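Gamma-hexachlorocyclohexane dehydrochlorinase (Novosphingobium barchaimii LL02, PDB 5KVB) probably catalyses two successive dehydrochlorinations of the pollutant gamma-hexachlorocyclohexane (lindane), giving a tetrachlorocyclohexadiene by way of pentachlorocyclohexene. Local coordinates at residues 18-23 / 122-127. Residues are numbered along the deposited sequence; the frame is centred on the assembly and turned at random. Where two conformers were deposited one is given.
Sequences AAIQDL and SEYERR
Ile20 and Tyr124 meet through complementary first torsions: in Ile20 the CG2 methyl stands anti to the backbone N, CG1 lying beside that nitrogen (chi1 -69°), while in Tyr124 CG is anti to the carbonyl carbon (chi1 -48°), which raises the ring from the strand toward the helix. This is helix-on-sheet packing of the SnoaL-like, NTF2-type fold, in which helix 10-33 lies against the curved sheet, here on strand 113-127. CG2 of Ile20 sits over the centre of one face of the phenol in a CH-pi contact, 3.5 Å from the ring centroid and only 9° off the normal. Its distances to the six ring carbons are therefore similar, from 3.5 Å between Ile20 CG2 and Tyr124 CE1 to 3.9 Å between Ile20 CG2 and Tyr124 CD2. One turn on, the Leu23 side chain runs alongside the tyrosine, pointing the other way, and its CD1 comes obliquely to Tyr124 CD2 at 3.9 Å. Val95 on strand 94-107 touches both Ile20 and Tyr124, and Trp131 and Leu87 also reach Ile20, so the isoleucine is packed among several strands. Phe133 meets the tyrosine ring at a slant. Were Tyr124 reduced to an alanine, Ile20 CG2 would probably lose its aromatic platform, a gap would open between helix and strand, and the Ser122 hydroxyl would lose this partner. Farther along the strand, where Glu125 points away from the helix, Arg127 grips it side-on, NE and NH2 both donating to OE1, with that oxygen in the guanidinium plane; a second salt bridge joins this arginine to Asp46. At the far end of the phenol, Tyr124 OH is hydrogen-bonded to Ser122 OG at 2.8 Å, a link within the strand that ties down the ring's polar end.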
loop_
_atom_site.group_PDB
_atom_site.type_symbol
_atom_site.label_atom_id
_atom_site.label_comp_id
_atom_site.label_asym_id
_atom_site.label_seq_id
_atom_site.Cartn_x
_atom_site.Cartn_y
_atom_site.Cartn_z
ATOM N N ALA A 18 -15.697 -2.467 2.053
ATOM C CA ALA A 18 -15.330 -1.064 1.865
ATOM C C ALA A 18 -15.381 -0.280 3.174
ATOM O O ALA A 18 -14.481 0.510 3.476
ATOM C CB ALA A 18 -16.238 -0.421 0.807
ATOM N N ALA A 19 -16.424 -0.508 3.963
ATOM C CA ALA A 19 -16.548 0.169 5.246
ATOM C C ALA A 19 -15.370 -0.198 6.154
ATOM O O ALA A 19 -14.807 0.671 6.839
ATOM C CB ALA A 19 -17.866 -0.181 5.905
ATOM N N ILE A 20 -14.969 -1.471 6.146
ATOM C CA ILE A 20 -13.913 -1.931 7.041
ATOM C C ILE A 20 -12.549 -1.424 6.559
ATOM O O ILE A 20 -11.727 -0.993 7.371
ATOM C CB ILE A 20 -13.966 -3.462 7.170
ATOM C CG1 ILE A 20 -15.236 -3.861 7.947
ATOM C CG2 ILE A 20 -12.710 -4.002 7.856
ATOM C CD1 ILE A 20 -15.571 -5.345 7.842
ATOM N N GLN A 21 -12.322 -1.424 5.244
ATOM C CA GLN A 21 -11.097 -0.843 4.690
ATOM C C GLN A 21 -10.965 0.643 5.086
ATOM O O GLN A 21 -9.883 1.093 5.467
ATOM C CB GLN A 21 -11.065 -1.042 3.166
ATOM C CG GLN A 21 -10.907 -2.519 2.761
ATOM C CD GLN A 21 -11.474 -2.831 1.380
ATOM O OE1 GLN A 21 -11.999 -1.957 0.688
ATOM N NE2 GLN A 21 -11.381 -4.094 0.981
ATOM N N ASP A 22 -12.069 1.385 5.076
ATOM C CA ASP A 22 -12.070 2.775 5.539
ATOM C C ASP A 22 -11.782 2.896 7.052
ATOM O O ASP A 22 -11.027 3.783 7.466
ATOM C CB ASP A 22 -13.409 3.471 5.211
ATOM C CG ASP A 22 -13.594 3.775 3.723
ATOM O OD1 ASP A 22 -12.634 3.694 2.943
ATOM O OD2 ASP A 22 -14.743 4.116 3.358
ATOM N N LEU A 23 -12.358 2.021 7.879
ATOM C CA LEU A 23 -12.058 2.038 9.325
ATOM C C LEU A 23 -10.567 1.894 9.565
ATOM O O LEU A 23 -9.966 2.624 10.376
ATOM C CB LEU A 23 -12.803 0.910 10.061
ATOM C CG LEU A 23 -14.325 1.048 10.153
ATOM C CD1 LEU A 23 -14.921 -0.274 10.625
ATOM C CD2 LEU A 23 -14.720 2.172 11.120
ATOM N N SER A 122 -6.644 -7.393 13.442
ATOM C CA SER A 122 -7.827 -6.608 13.806
ATOM C C SER A 122 -9.109 -7.445 13.795
ATOM O O SER A 122 -9.161 -8.493 13.166
ATOM C CB SER A 122 -7.958 -5.406 12.859
ATOM O OG SER A 122 -7.964 -5.818 11.501
ATOM N N GLU A 123 -10.134 -6.968 14.506
ATOM C CA GLU A 123 -11.464 -7.553 14.467
ATOM C C GLU A 123 -12.466 -6.411 14.368
ATOM O O GLU A 123 -12.280 -5.347 14.976
ATOM C CB GLU A 123 -11.761 -8.408 15.713
ATOM C CG GLU A 123 -13.092 -9.167 15.649
ATOM C CD GLU A 123 -13.522 -9.736 17.003
ATOM O OE1 GLU A 123 -13.153 -10.894 17.311
ATOM O OE2 GLU A 123 -14.237 -9.029 17.755
ATOM N N TYR A 124 -13.527 -6.658 13.607
ATOM C CA TYR A 124 -14.608 -5.690 13.396
ATOM C C TYR A 124 -15.934 -6.375 13.663
ATOM O O TYR A 124 -16.111 -7.544 13.321
ATOM C CB TYR A 124 -14.574 -5.135 11.964
ATOM C CG TYR A 124 -13.186 -4.699 11.551
ATOM C CD1 TYR A 124 -12.282 -5.613 11.023
ATOM C CD2 TYR A 124 -12.771 -3.378 11.729
ATOM C CE1 TYR A 124 -10.994 -5.221 10.679
ATOM C CE2 TYR A 124 -11.479 -2.976 11.383
ATOM C CZ TYR A 124 -10.613 -3.907 10.853
ATOM O OH TYR A 124 -9.331 -3.542 10.521
ATOM N N GLU A 125 -16.849 -5.653 14.303
ATOM C CA GLU A 125 -18.189 -6.168 14.561
ATOM C C GLU A 125 -19.239 -5.252 13.954
ATOM O O GLU A 125 -19.081 -4.028 13.949
ATOM C CB GLU A 125 -18.445 -6.325 16.067
ATOM C CG GLU A 125 -17.644 -7.445 16.710
ATOM C CD GLU A 125 -18.062 -7.727 18.145
ATOM O OE1 GLU A 125 -18.974 -7.038 18.656
ATOM O OE2 GLU A 125 -17.480 -8.648 18.757
ATOM N N ARG A 126 -20.313 -5.828 13.321
ATOM C CA ARG A 126 -21.463 -5.065 12.863
ATOM C C ARG A 126 -22.561 -5.109 13.925
ATOM O O ARG A 126 -22.993 -6.183 14.342
ATOM C CB ARG A 126 -21.980 -5.603 11.525
ATOM C CG ARG A 126 -23.263 -4.937 11.057
ATOM C CD ARG A 126 -23.408 -5.007 9.545
ATOM N NE ARG A 126 -23.373 -6.375 9.041
ATOM C CZ ARG A 126 -23.525 -6.691 7.757
ATOM N NH1 ARG A 126 -23.724 -5.733 6.858
ATOM N NH2 ARG A 126 -23.476 -7.956 7.370
ATOM N N ARG A 127 -22.986 -3.927 14.363
ATOM C CA ARG A 127 -24.027 -3.791 15.383
ATOM C C ARG A 127 -25.070 -2.812 14.885
ATOM O O ARG A 127 -24.735 -1.693 14.497
ATOM C CB ARG A 127 -23.434 -3.309 16.705
ATOM C CG ARG A 127 -22.387 -4.237 17.272
ATOM C CD ARG A 127 -21.846 -3.703 18.591
ATOM N NE ARG A 127 -20.701 -4.478 19.067
ATOM C CZ ARG A 127 -19.930 -4.130 20.096
ATOM N NH1 ARG A 127 -20.177 -3.017 20.775
ATOM N NH2 ARG A 127 -18.910 -4.905 20.443
#